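Local coordinates for protein aminotransferase class I and II (Streptococcus suis 89/1591, PDB 3OP7) that probably catalyses pyridoxal-phosphate-dependent transfer of amino groups, as a class I and II aminotransferase whose cofactor is held as a lysine Schiff base, at residues A[128-133]-A[148-153]; A[111-116]-A[132-137]; A[142-147]-A[173-178]; A[100-105]-A[155-160]. All blocks are in the same frame, centred on the assembly; numbering follows the deposited sequence. Where two conformers were deposited one is given.

Contact 1 (A[128-133]-A[148-153]). With EDO (1,2-ethanediol), chain J.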
loop_
_atom_site.group_PDB
_atom_site.type_symbol
_atom_site.label_atom_id
_atom_site.label_comp_id
_atom_site.label_asym_id
_atom_site.label_seq_id
_atom_site.Cartn_x
_atom_site.Cartn_y
_atom_site.Cartn_z
ATOM N N GLU A 128 14.753 1.032 18.810
ATOM C CA GLU A 128 14.462 1.138 20.218
ATOM C C GLU A 128 13.474 2.285 20.387
ATOM O O GLU A 128 13.821 3.432 20.116
ATOM C CB GLU A 128 15.759 1.412 20.983
ATOM C CG GLU A 128 15.505 1.397 22.436
ATOM C CD GLU A 128 16.762 1.546 23.301
ATOM O OE1 GLU A 128 17.914 1.548 22.799
ATOM O OE2 GLU A 128 16.547 1.683 24.517
ATOM N N VAL A 129 12.258 1.992 20.836
ATOM C CA VAL A 129 11.168 2.963 20.830
ATOM C C VAL A 129 10.759 3.341 22.236
ATOM O O VAL A 129 10.381 2.481 23.015
ATOM C CB VAL A 129 9.930 2.415 20.095
ATOM C CG1 VAL A 129 8.756 3.455 20.138
ATOM C CG2 VAL A 129 10.301 2.037 18.664
ATOM N N ASP A 130 10.902 4.615 22.565
ATOM C CA ASP A 130 10.410 5.159 23.811
ATOM C C ASP A 130 9.048 5.833 23.588
ATOM O O ASP A 130 8.784 6.404 22.521
ATOM C CB ASP A 130 11.421 6.191 24.346
ATOM C CG ASP A 130 12.509 5.577 25.223
ATOM O OD1 ASP A 130 12.176 4.728 26.092
ATOM O OD2 ASP A 130 13.699 5.954 25.059
ATOM N N LEU A 131 8.198 5.772 24.602
ATOM C CA LEU A 131 6.845 6.286 24.526
ATOM C C LEU A 131 6.709 7.599 25.256
ATOM O O LEU A 131 7.037 7.735 26.446
ATOM C CB LEU A 131 5.874 5.256 25.063
ATOM C CG LEU A 131 5.922 3.890 24.337
ATOM C CD1 LEU A 131 4.901 2.935 25.014
ATOM C CD2 LEU A 131 5.686 3.944 22.845
ATOM N N TRP A 132 6.235 8.588 24.534
ATOM C CA TRP A 132 6.065 9.925 25.070
ATOM C C TRP A 132 4.583 10.087 25.396
ATOM O O TRP A 132 3.762 10.295 24.505
ATOM C CB TRP A 132 6.542 10.902 24.001
ATOM C CG TRP A 132 6.577 12.352 24.449
ATOM C CD1 TRP A 132 6.752 12.835 25.732
ATOM C CD2 TRP A 132 6.478 13.509 23.605
ATOM N NE1 TRP A 132 6.758 14.196 25.707
ATOM C CE2 TRP A 132 6.565 14.639 24.430
ATOM C CE3 TRP A 132 6.290 13.700 22.237
ATOM C CZ2 TRP A 132 6.507 15.956 23.911
ATOM C CZ3 TRP A 132 6.227 15.000 21.731
ATOM C CH2 TRP A 132 6.340 16.090 22.542
ATOM N N GLN A 133 4.290 10.027 26.697
ATOM C CA GLN A 133 2.920 9.775 27.194
ATOM C C GLN A 133 2.050 11.033 27.235
ATOM O O GLN A 133 2.414 12.033 27.843
ATOM C CB GLN A 133 2.941 9.164 28.618
ATOM C CG GLN A 133 3.643 7.782 28.720
ATOM C CD GLN A 133 2.812 6.619 28.227
ATOM O OE1 GLN A 133 1.600 6.748 27.979
ATOM N NE2 GLN A 133 3.472 5.466 28.039
ATOM N N ARG A 148 12.462 16.033 26.963
ATOM C CA ARG A 148 13.865 16.360 27.220
ATOM C C ARG A 148 14.580 15.246 27.996
ATOM O O ARG A 148 15.787 15.122 27.861
ATOM C CB ARG A 148 14.005 17.708 27.917
ATOM C CG ARG A 148 13.613 18.878 27.049
ATOM C CD ARG A 148 13.906 20.208 27.732
ATOM N NE ARG A 148 13.366 21.303 26.951
ATOM C CZ ARG A 148 12.128 21.753 27.052
ATOM N NH1 ARG A 148 11.321 21.345 28.031
ATOM N NH2 ARG A 148 11.724 22.701 26.234
ATOM N N GLN A 149 13.854 14.457 28.786
ATOM C CA GLN A 149 14.430 13.333 29.534
ATOM C C GLN A 149 14.596 12.095 28.646
ATOM O O GLN A 149 15.537 11.285 28.838
ATOM C CB GLN A 149 13.563 12.981 30.754
ATOM C CG GLN A 149 13.407 14.067 31.785
ATOM C CD GLN A 149 12.506 13.633 32.911
ATOM O OE1 GLN A 149 11.615 12.801 32.713
ATOM N NE2 GLN A 149 12.734 14.167 34.099
ATOM N N LEU A 150 13.704 11.936 27.669
ATOM C CA LEU A 150 13.748 10.758 26.790
ATOM C C LEU A 150 14.723 10.870 25.633
ATOM O O LEU A 150 15.231 9.860 25.166
ATOM C CB LEU A 150 12.368 10.466 26.204
ATOM C CG LEU A 150 11.299 10.052 27.228
ATOM C CD1 LEU A 150 9.916 10.204 26.578
ATOM C CD2 LEU A 150 11.568 8.598 27.647
ATOM N N ILE A 151 14.955 12.079 25.150
ATOM C CA ILE A 151 15.793 12.286 23.955
ATOM C C ILE A 151 17.247 11.944 24.267
ATOM O O ILE A 151 17.738 12.139 25.406
ATOM C CB ILE A 151 15.645 13.742 23.411
ATOM C CG1 ILE A 151 16.154 13.827 21.961
ATOM C CG2 ILE A 151 16.284 14.745 24.348
ATOM C CD1 ILE A 151 15.649 14.999 21.127
ATOM N N ARG A 152 17.943 11.502 23.240
ATOM C CA ARG A 152 19.321 11.066 23.332
ATOM C C ARG A 152 20.110 11.760 22.254
ATOM O O ARG A 152 19.525 12.154 21.226
ATOM C CB ARG A 152 19.402 9.559 23.062
ATOM C CG ARG A 152 18.634 8.680 24.047
ATOM C CD ARG A 152 18.834 7.217 23.599
ATOM N NE ARG A 152 17.977 6.322 24.377
ATOM C CZ ARG A 152 17.914 5.004 24.175
ATOM N NH1 ARG A 152 18.640 4.437 23.234
ATOM N NH2 ARG A 152 17.069 4.273 24.876
ATOM N N PRO A 153 21.447 11.754 22.393
ATOM C CA PRO A 153 22.275 12.436 21.419
ATOM C C PRO A 153 22.054 11.960 20.010
ATOM O O PRO A 153 22.208 12.740 19.076
ATOM C CB PRO A 153 23.689 12.145 21.910
ATOM C CG PRO A 153 23.522 12.132 23.417
ATOM C CD PRO A 153 22.203 11.433 23.623
HETATM C C1 EDO J . 17.249 22.682 23.948
HETATM O O1 EDO J . 16.593 23.569 23.011
HETATM C C2 EDO J . 16.618 22.827 25.336
HETATM O O2 EDO J . 15.628 21.830 25.639
HETATM O O HOH W 1 15.760 7.585 26.324
#

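Contact 2 (A[111-116]-A[132-137]). With SO4 (sulfate ion), chain E.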
loop_
_atom_site.group_PDB
_atom_site.type_symbol
_atom_site.label_atom_id
_atom_site.label_comp_id
_atom_site.label_asym_id
_atom_site.label_seq_id
_atom_site.Cartn_x
_atom_site.Cartn_y
_atom_site.Cartn_z
ATOM N N LEU A 111 4.826 9.656 20.337
ATOM C CA LEU A 111 3.630 10.026 21.066
ATOM C C LEU A 111 2.854 8.749 21.413
ATOM O O LEU A 111 2.848 7.794 20.641
ATOM C CB LEU A 111 2.772 10.961 20.198
ATOM C CG LEU A 111 1.590 11.687 20.832
ATOM C CD1 LEU A 111 2.064 12.629 21.918
ATOM C CD2 LEU A 111 0.757 12.394 19.708
ATOM N N TYR A 112 2.193 8.735 22.578
ATOM C CA TYR A 112 1.562 7.498 23.029
ATOM C C TYR A 112 0.475 7.775 24.048
ATOM O O TYR A 112 0.677 8.581 24.989
ATOM C CB TYR A 112 2.591 6.526 23.632
ATOM C CG TYR A 112 2.007 5.165 23.862
ATOM C CD1 TYR A 112 1.929 4.254 22.808
ATOM C CD2 TYR A 112 1.485 4.787 25.097
ATOM C CE1 TYR A 112 1.372 3.010 22.956
ATOM C CE2 TYR A 112 0.935 3.503 25.267
ATOM C CZ TYR A 112 0.869 2.637 24.182
ATOM O OH TYR A 112 0.328 1.360 24.279
ATOM N N PRO A 113 -0.704 7.149 23.865
ATOM C CA PRO A 113 -1.190 6.432 22.711
ATOM C C PRO A 113 -1.315 7.341 21.530
ATOM O O PRO A 113 -1.427 8.547 21.662
ATOM C CB PRO A 113 -2.636 6.025 23.099
ATOM C CG PRO A 113 -2.853 6.421 24.352
ATOM C CD PRO A 113 -1.671 7.090 24.964
ATOM N N THR A 114 -1.235 6.753 20.355
ATOM C CA THR A 114 -1.404 7.480 19.136
ATOM C C THR A 114 -1.755 6.452 18.063
ATOM O O THR A 114 -1.971 5.288 18.366
ATOM C CB THR A 114 -0.095 8.220 18.714
ATOM O OG1 THR A 114 -0.398 9.060 17.614
ATOM C CG2 THR A 114 1.056 7.245 18.311
ATOM N N TYR A 115 -1.781 6.853 16.809
ATOM C CA TYR A 115 -2.022 5.884 15.713
ATOM C C TYR A 115 -0.969 4.769 15.680
ATOM O O TYR A 115 0.239 5.037 15.701
ATOM C CB TYR A 115 -2.074 6.633 14.384
ATOM C CG TYR A 115 -2.821 5.860 13.317
ATOM C CD1 TYR A 115 -4.166 5.623 13.450
ATOM C CD2 TYR A 115 -2.189 5.392 12.185
ATOM C CE1 TYR A 115 -4.875 4.927 12.501
ATOM C CE2 TYR A 115 -2.885 4.745 11.226
ATOM C CZ TYR A 115 -4.235 4.476 11.386
ATOM O OH TYR A 115 -4.980 3.772 10.425
ATOM N N GLN A 116 -1.400 3.509 15.688
ATOM C CA GLN A 116 -0.484 2.401 16.018
ATOM C C GLN A 116 0.715 2.245 15.082
ATOM O O GLN A 116 1.756 1.762 15.484
ATOM C CB GLN A 116 -1.267 1.069 16.146
ATOM C CG GLN A 116 -0.433 -0.119 16.603
ATOM C CD GLN A 116 -1.253 -1.372 16.863
ATOM O OE1 GLN A 116 -2.490 -1.324 16.871
ATOM N NE2 GLN A 116 -0.571 -2.492 17.105
ATOM N N TRP A 132 6.235 8.588 24.534
ATOM C CA TRP A 132 6.065 9.925 25.070
ATOM C C TRP A 132 4.583 10.087 25.396
ATOM O O TRP A 132 3.762 10.295 24.505
ATOM C CB TRP A 132 6.542 10.902 24.001
ATOM C CG TRP A 132 6.577 12.352 24.449
ATOM C CD1 TRP A 132 6.752 12.835 25.732
ATOM C CD2 TRP A 132 6.478 13.509 23.605
ATOM N NE1 TRP A 132 6.758 14.196 25.707
ATOM C CE2 TRP A 132 6.565 14.639 24.430
ATOM C CE3 TRP A 132 6.290 13.700 22.237
ATOM C CZ2 TRP A 132 6.507 15.956 23.911
ATOM C CZ3 TRP A 132 6.227 15.000 21.731
ATOM C CH2 TRP A 132 6.340 16.090 22.542
ATOM N N GLN A 133 4.290 10.027 26.697
ATOM C CA GLN A 133 2.920 9.775 27.194
ATOM C C GLN A 133 2.050 11.033 27.235
ATOM O O GLN A 133 2.414 12.033 27.843
ATOM C CB GLN A 133 2.941 9.164 28.618
ATOM C CG GLN A 133 3.643 7.782 28.720
ATOM C CD GLN A 133 2.812 6.619 28.227
ATOM O OE1 GLN A 133 1.600 6.748 27.979
ATOM N NE2 GLN A 133 3.472 5.466 28.039
ATOM N N ILE A 134 0.873 10.958 26.605
ATOM C CA ILE A 134 -0.085 12.035 26.647
ATOM C C ILE A 134 -0.650 12.079 28.068
ATOM O O ILE A 134 -0.716 11.037 28.754
ATOM C CB ILE A 134 -1.200 11.925 25.588
ATOM C CG1 ILE A 134 -2.075 10.694 25.830
ATOM C CG2 ILE A 134 -0.578 11.902 24.123
ATOM C CD1 ILE A 134 -3.103 10.429 24.688
ATOM N N GLU A 135 -1.021 13.291 28.496
ATOM C CA GLU A 135 -1.496 13.543 29.831
ATOM C C GLU A 135 -2.867 14.232 29.850
ATOM O O GLU A 135 -3.031 15.408 29.480
ATOM C CB GLU A 135 -0.461 14.359 30.629
ATOM C CG GLU A 135 0.726 13.463 31.069
ATOM C CD GLU A 135 1.966 14.225 31.531
ATOM O OE1 GLU A 135 1.850 15.424 31.828
ATOM O OE2 GLU A 135 3.063 13.611 31.538
ATOM N N GLU A 136 -3.842 13.472 30.332
ATOM C CA GLU A 136 -5.205 13.921 30.303
ATOM C C GLU A 136 -5.294 15.195 31.122
ATOM O O GLU A 136 -6.061 16.078 30.772
ATOM C CB GLU A 136 -6.140 12.873 30.882
ATOM C CG GLU A 136 -7.617 13.294 30.806
ATOM C CD GLU A 136 -8.447 12.583 31.817
ATOM O OE1 GLU A 136 -8.085 12.706 32.998
ATOM O OE2 GLU A 136 -9.421 11.890 31.434
ATOM N N GLU A 137 -4.479 15.295 32.176
ATOM C CA GLU A 137 -4.507 16.477 33.067
ATOM C C GLU A 137 -4.000 17.721 32.352
ATOM O O GLU A 137 -4.255 18.831 32.823
ATOM C CB GLU A 137 -3.681 16.265 34.366
HETATM S S SO4 E . -2.763 11.365 32.960
HETATM O O1 SO4 E . -3.323 11.053 31.613
HETATM O O2 SO4 E . -1.351 10.995 33.033
HETATM O O3 SO4 E . -2.884 12.792 33.332
HETATM O O4 SO4 E . -3.517 10.567 33.938
#

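Contact 3 (A[142-147]-A[173-178]). With EDO (1,2-ethanediol), chain K.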
loop_
_atom_site.group_PDB
_atom_site.type_symbol
_atom_site.label_atom_id
_atom_site.label_comp_id
_atom_site.label_asym_id
_atom_site.label_seq_id
_atom_site.Cartn_x
_atom_site.Cartn_y
_atom_site.Cartn_z
ATOM N N PRO A 142 1.383 15.602 25.640
ATOM C CA PRO A 142 2.496 15.025 26.420
ATOM C C PRO A 142 3.358 16.142 26.956
ATOM O O PRO A 142 3.121 17.302 26.618
ATOM C CB PRO A 142 3.261 14.234 25.378
ATOM C CG PRO A 142 3.142 15.103 24.175
ATOM C CD PRO A 142 1.732 15.651 24.205
ATOM N N ASP A 143 4.295 15.817 27.843
ATOM C CA ASP A 143 5.034 16.841 28.578
ATOM C C ASP A 143 6.390 17.042 27.875
ATOM O O ASP A 143 7.207 16.144 27.797
ATOM C CB ASP A 143 5.200 16.381 30.032
ATOM C CG ASP A 143 5.922 17.378 30.936
ATOM O OD1 ASP A 143 6.382 18.469 30.503
ATOM O OD2 ASP A 143 6.046 17.024 32.123
ATOM N N LEU A 144 6.611 18.244 27.377
ATOM C CA LEU A 144 7.896 18.598 26.762
ATOM C C LEU A 144 9.079 18.409 27.709
ATOM O O LEU A 144 10.148 18.006 27.237
ATOM C CB LEU A 144 7.844 20.009 26.230
ATOM C CG LEU A 144 6.945 20.250 25.017
ATOM C CD1 LEU A 144 6.626 21.742 24.874
ATOM C CD2 LEU A 144 7.622 19.650 23.725
ATOM N N GLU A 145 8.914 18.660 29.023
ATOM C CA GLU A 145 10.007 18.340 29.976
ATOM C C GLU A 145 10.343 16.851 29.953
ATOM O O GLU A 145 11.515 16.483 30.050
ATOM C CB GLU A 145 9.689 18.740 31.422
ATOM C CG GLU A 145 9.515 20.190 31.586
ATOM C CD GLU A 145 9.374 20.603 33.046
ATOM O OE1 GLU A 145 9.240 19.703 33.926
ATOM O OE2 GLU A 145 9.416 21.826 33.291
ATOM N N LYS A 146 9.333 15.987 29.809
ATOM C CA LYS A 146 9.592 14.550 29.725
ATOM C C LYS A 146 10.271 14.201 28.444
ATOM O O LYS A 146 11.108 13.276 28.385
ATOM C CB LYS A 146 8.326 13.719 29.947
ATOM C CG LYS A 146 7.899 13.868 31.416
ATOM C CD LYS A 146 6.832 12.891 31.919
ATOM C CE LYS A 146 6.383 13.271 33.326
ATOM N NZ LYS A 146 5.244 14.222 33.299
ATOM N N LEU A 147 9.922 14.911 27.379
ATOM C CA LEU A 147 10.631 14.675 26.118
ATOM C C LEU A 147 12.125 14.959 26.254
ATOM O O LEU A 147 12.960 14.223 25.697
ATOM C CB LEU A 147 10.071 15.508 24.994
ATOM C CG LEU A 147 10.710 15.278 23.608
ATOM C CD1 LEU A 147 10.603 13.826 23.085
ATOM C CD2 LEU A 147 10.092 16.256 22.604
ATOM N N ARG A 173 1.153 26.093 17.384
ATOM C CA ARG A 173 2.447 26.612 16.965
ATOM C C ARG A 173 3.418 26.796 18.123
ATOM O O ARG A 173 4.551 26.418 18.009
ATOM C CB ARG A 173 2.291 27.970 16.259
ATOM C CG ARG A 173 3.627 28.645 15.883
ATOM C CD ARG A 173 3.396 29.964 15.141
ATOM N NE ARG A 173 2.857 29.738 13.796
ATOM C CZ ARG A 173 3.582 29.471 12.708
ATOM N NH1 ARG A 173 4.896 29.336 12.750
ATOM N NH2 ARG A 173 2.972 29.342 11.559
ATOM N N THR A 174 2.978 27.416 19.206
ATOM C CA THR A 174 3.878 27.679 20.351
ATOM C C THR A 174 4.476 26.350 20.879
ATOM O O THR A 174 5.676 26.255 21.150
ATOM C CB THR A 174 3.147 28.398 21.462
ATOM O OG1 THR A 174 2.637 29.640 20.947
ATOM C CG2 THR A 174 4.081 28.717 22.658
ATOM N N TYR A 175 3.616 25.358 21.045
ATOM C CA TYR A 175 4.045 24.012 21.410
ATOM C C TYR A 175 4.991 23.361 20.422
ATOM O O TYR A 175 6.040 22.835 20.819
ATOM C CB TYR A 175 2.826 23.111 21.593
ATOM C CG TYR A 175 3.147 21.806 22.284
ATOM C CD1 TYR A 175 3.752 20.772 21.617
ATOM C CD2 TYR A 175 2.822 21.623 23.632
ATOM C CE1 TYR A 175 4.055 19.570 22.283
ATOM C CE2 TYR A 175 3.092 20.426 24.263
ATOM C CZ TYR A 175 3.736 19.429 23.590
ATOM O OH TYR A 175 4.015 18.264 24.242
ATOM N N LEU A 176 4.608 23.346 19.138
ATOM C CA LEU A 176 5.425 22.784 18.094
ATOM C C LEU A 176 6.822 23.408 17.977
ATOM O O LEU A 176 7.785 22.705 17.664
ATOM C CB LEU A 176 4.731 22.863 16.707
ATOM C CG LEU A 176 3.476 22.014 16.517
ATOM C CD1 LEU A 176 2.724 22.368 15.210
ATOM C CD2 LEU A 176 3.756 20.486 16.541
ATOM N N GLU A 177 6.919 24.719 18.148
ATOM C CA GLU A 177 8.184 25.391 18.052
ATOM C C GLU A 177 9.126 24.905 19.168
ATOM O O GLU A 177 10.334 24.767 18.921
ATOM C CB GLU A 177 7.990 26.954 18.054
ATOM C CG GLU A 177 7.464 27.393 16.651
ATOM C CD GLU A 177 7.116 28.895 16.482
ATOM O OE1 GLU A 177 6.928 29.594 17.471
ATOM O OE2 GLU A 177 6.978 29.332 15.310
ATOM N N GLU A 178 8.584 24.663 20.365
ATOM C CA GLU A 178 9.364 24.156 21.494
ATOM C C GLU A 178 9.796 22.690 21.265
ATOM O O GLU A 178 10.960 22.323 21.520
ATOM C CB GLU A 178 8.601 24.381 22.833
ATOM C CG GLU A 178 9.517 24.206 24.036
ATOM C CD GLU A 178 8.894 24.499 25.366
ATOM O OE1 GLU A 178 7.801 25.095 25.444
ATOM O OE2 GLU A 178 9.518 24.099 26.354
HETATM C C1 EDO K . 2.133 28.777 7.779
HETATM O O1 EDO K . 3.457 29.082 8.251
HETATM C C2 EDO K . 1.275 28.252 8.929
HETATM O O2 EDO K . 0.291 27.277 8.533
#

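Contact 4 (A[100-105]-A[155-160])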
loop_
_atom_site.group_PDB
_atom_site.type_symbol
_atom_site.label_atom_id
_atom_site.label_comp_id
_atom_site.label_asym_id
_atom_site.label_seq_id
_atom_site.Cartn_x
_atom_site.Cartn_y
_atom_site.Cartn_z
ATOM N N SER A 100 11.557 3.387 5.090
ATOM C CA SER A 100 12.686 3.933 4.345
ATOM C C SER A 100 13.786 4.391 5.305
ATOM O O SER A 100 14.994 4.181 5.035
ATOM C CB SER A 100 12.231 5.131 3.490
ATOM O OG SER A 100 11.403 4.712 2.425
ATOM N N LEU A 101 13.388 5.042 6.397
ATOM C CA LEU A 101 14.340 5.781 7.209
ATOM C C LEU A 101 14.820 5.097 8.470
ATOM O O LEU A 101 15.886 5.447 8.974
ATOM C CB LEU A 101 13.790 7.186 7.559
ATOM C CG LEU A 101 13.495 8.057 6.337
ATOM C CD1 LEU A 101 12.818 9.349 6.831
ATOM C CD2 LEU A 101 14.755 8.348 5.494
ATOM N N ILE A 102 14.049 4.168 9.007
ATOM C CA ILE A 102 14.364 3.614 10.310
ATOM C C ILE A 102 15.223 2.374 10.147
ATOM O O ILE A 102 14.878 1.455 9.390
ATOM C CB ILE A 102 13.093 3.316 11.124
ATOM C CG1 ILE A 102 12.348 4.609 11.440
ATOM C CG2 ILE A 102 13.423 2.581 12.449
ATOM C CD1 ILE A 102 13.197 5.744 12.074
ATOM N N GLU A 103 16.345 2.351 10.865
ATOM C CA GLU A 103 17.318 1.253 10.841
ATOM C C GLU A 103 17.339 0.529 12.179
ATOM O O GLU A 103 17.045 1.129 13.219
ATOM C CB GLU A 103 18.709 1.803 10.583
ATOM C CG GLU A 103 18.797 2.835 9.514
ATOM C CD GLU A 103 19.253 2.318 8.206
ATOM O OE1 GLU A 103 18.661 1.306 7.753
ATOM O OE2 GLU A 103 20.215 2.931 7.646
ATOM N N PRO A 104 17.711 -0.749 12.188
ATOM C CA PRO A 104 17.848 -1.471 13.442
ATOM C C PRO A 104 18.756 -0.730 14.412
ATOM O O PRO A 104 19.789 -0.211 14.003
ATOM C CB PRO A 104 18.527 -2.795 13.020
ATOM C CG PRO A 104 18.176 -2.987 11.662
ATOM C CD PRO A 104 18.069 -1.601 11.033
ATOM N N GLY A 105 18.376 -0.661 15.673
ATOM C CA GLY A 105 19.191 0.050 16.655
ATOM C C GLY A 105 18.913 1.549 16.784
ATOM O O GLY A 105 19.320 2.160 17.786
ATOM N N THR A 155 19.079 10.364 18.898
ATOM C CA THR A 155 17.702 10.077 18.573
ATOM C C THR A 155 17.467 10.380 17.098
ATOM O O THR A 155 17.754 11.475 16.637
ATOM C CB THR A 155 16.732 10.840 19.495
ATOM O OG1 THR A 155 16.901 10.392 20.849
ATOM C CG2 THR A 155 15.214 10.699 19.065
ATOM N N LYS A 156 16.915 9.419 16.386
ATOM C CA LYS A 156 16.705 9.545 14.942
ATOM C C LYS A 156 15.425 10.242 14.552
ATOM O O LYS A 156 15.401 11.017 13.570
ATOM C CB LYS A 156 16.716 8.200 14.264
ATOM C CG LYS A 156 16.365 8.336 12.770
ATOM C CD LYS A 156 16.859 7.302 11.804
ATOM C CE LYS A 156 18.336 7.392 11.498
ATOM N NZ LYS A 156 18.692 6.139 10.744
HETATM N N MSE A 157 14.351 9.976 15.303
HETATM C CA MSE A 157 13.022 10.419 14.912
HETATM C C MSE A 157 12.093 10.503 16.102
HETATM O O MSE A 157 12.191 9.695 17.011
HETATM C CB MSE A 157 12.433 9.450 13.865
HETATM C CG MSE A 157 11.066 9.905 13.309
HETATM SE SE MSE A 157 10.379 8.703 12.008
HETATM C CE MSE A 157 11.648 9.120 10.607
ATOM N N ILE A 158 11.235 11.530 16.105
ATOM C CA ILE A 158 10.135 11.685 17.010
ATOM C C ILE A 158 8.863 11.633 16.160
ATOM O O ILE A 158 8.771 12.340 15.129
ATOM C CB ILE A 158 10.186 13.036 17.746
ATOM C CG1 ILE A 158 11.450 13.129 18.596
ATOM C CG2 ILE A 158 8.938 13.234 18.675
ATOM C CD1 ILE A 158 11.805 14.568 19.023
ATOM N N CYS A 159 7.930 10.771 16.560
ATOM C CA CYS A 159 6.655 10.617 15.862
ATOM C C CYS A 159 5.528 11.235 16.642
ATOM O O CYS A 159 5.343 10.949 17.845
ATOM C CB CYS A 159 6.366 9.133 15.592
ATOM S SG CYS A 159 7.599 8.246 14.687
ATOM N N ILE A 160 4.765 12.106 15.971
ATOM C CA ILE A 160 3.563 12.684 16.517
ATOM C C ILE A 160 2.394 12.546 15.541
ATOM O O ILE A 160 2.584 12.271 14.361
ATOM C CB ILE A 160 3.767 14.175 16.847
ATOM C CG1 ILE A 160 4.000 15.025 15.583
ATOM C CG2 ILE A 160 4.907 14.372 17.891
ATOM C CD1 ILE A 160 4.020 16.584 15.925
HETATM O O HOH W 2 18.118 6.661 7.978
#

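Contact 1 (A[128-133]-A[148-153])
R152 reaches across from the loop after helix 144-150 to the carboxylate of E128 on strand 128-135. From CB its chain runs straight through CG and CD to NE, which gives its hydrogen to a water 3.2 Å away; that water lies near D130 OD2 and L150 O too, with more acceptors around it than protons to give. At the tip NH1 and NH2 grip E128 end-on, NH1 to OE1 at 3.0 Å and NH2 to OE2 at 2.7 Å. Both oxygens lie close to the guanidinium plane, yet the carboxylate stands 75° to it and is met from above its own plane. D130 OD2, which also bonds H107, makes only a long salt bridge to R152 NH2, at 3.8 Å. L150 spreads its two methyls over the strand: CD2 lies 4.0 Å from D130 CG, and CD1 lies 4.2 Å from W132 CD1. The contact sets the C-terminal end of helix 144-150 beside strand 128-135, while W132 continues inward to helix 173-184 and strand 107-112.

Contact 2 (A[111-116]-A[132-137])
I134, Y112 and L111 carry most of this junction, where parallel strands 107-112 and 128-135 of a beta-alpha-beta unit, linked through helix 117-124, lie side by side in the large mixed sheet. Y112 receives and gives backbone bonds: I134 N donates to Y112 O at 2.9 Å, whereas Y112 N to W132 O is weak. I134 has CG1 between its backbone N and carbonyl carbon (chi1 65°), which spreads its branches to different partners. I134 CG2 meets L111 CD1 at 3.5 Å, and I134 CD1 packs on P113 CD at 3.6 Å, next to the cis peptide bond that precedes P113. R342 binds both Q133 OE1 and I134 O, bringing a distant part of the chain against this strand, and Y112 OH bonds E341. The Y112 and Q133 side chains run alongside each other in the same direction, and Q133 OE1 sits at the edge of the Y112 ring, near its plane, 3.5 Å from CD2, with ring and amide planes 82° apart.

Contact 3 (A[142-147]-A[173-178])
L144 lies over one face of the Y175 ring, the two side chains arriving from opposite directions. Its CD1 stands 3.9 Å from the ring centroid and 14° off the normal, a CH-pi contact, while CG comes within 3.6 Å of CZ and CD2 lies near CE1. The same CD1 touches E178 OE1 at 3.6 Å, fitting between residues one turn apart on helix 173-184. At the far end of the ring, Y175 OH donates to P142 O over 2.7 Å. The carbonyl oxygen lies at the ring edge, but the hydroxyl approaches from above the carbonyl plane, 58° out of it. Y175 leaves its helix with CG turned away from the backbone N (chi1 -166°), which carries the hydroxyl to P142, whose CG lies 3.3 Å from Y175 OH. In the next shell, D143 N-caps helix 144-150 through OD1 to E145 N at 2.9 Å, and its OD2 pairs with K146 NZ, which also bridges to E135. The carboxylate of E178 is held by R148. W132, bonded through NE1 to D143 O, also packs on both P142 and Y175. An N-capped helix thus packs beside a second one, both flanking the large-domain sheet of the aminotransferase fold.

Contact 4 (A[100-105]-A[155-160])
K156 NZ is gripped by several oxygens beside strand 157-161 and the loop that follows helix 89-101. A water accepts from it at 2.9 Å and donates to L101 O at 2.7 Å, bridging the two segments. The direct bond from NZ to L101 O, at 3.4 Å, is weak, and the strongest partner of the ammonium is D106, which forms a salt bridge and also accepts from E103 N. The lysine chain bends at chi3 (-74°), bringing NZ back toward the loop and within 3.5 Å of E103 CG. The carboxylate of E103 itself turns to the second subunit, where OE1 bonds M2 N. Away from the ammonium the contact is apolar. The I102 and K156 side chains run antiparallel past one another, with I102 CD1 4.0 Å from K156 CD. CE of selenomethionine M157 meets L101 CD1 and I102 CD1, each at 4.0 Å, its side chain nearly perpendicular to that of L101. Because L101 is the last residue of its helix, its carbonyl lies at the helix's C-terminal end. An ammonium group there would probably be stabilised by the helix dipole as well as by D106, with water completing the link between lysine and carbonyl.

From the N terminus, the chain leaves helix 89-101 through 100-105, the first half of contact 4, whose loop closes only at strand 157-161. Contacts 1 and 2 both nest within that loop. Contact 2 closes the shorter loop from strand 107-112 to 128-135, and contact 1 opens on the latter strand, closing after helix 144-150; they share W132 and Q133. Contact 3 opens at 142-147 after contact 2 has closed and ends on helix 173-184, crossing both contact 1 and contact 4. Strands 128-135, 107-112 and 157-161 are successive neighbours in one sheet, and the contacts join them to helices 89-101, 144-150 and 173-184.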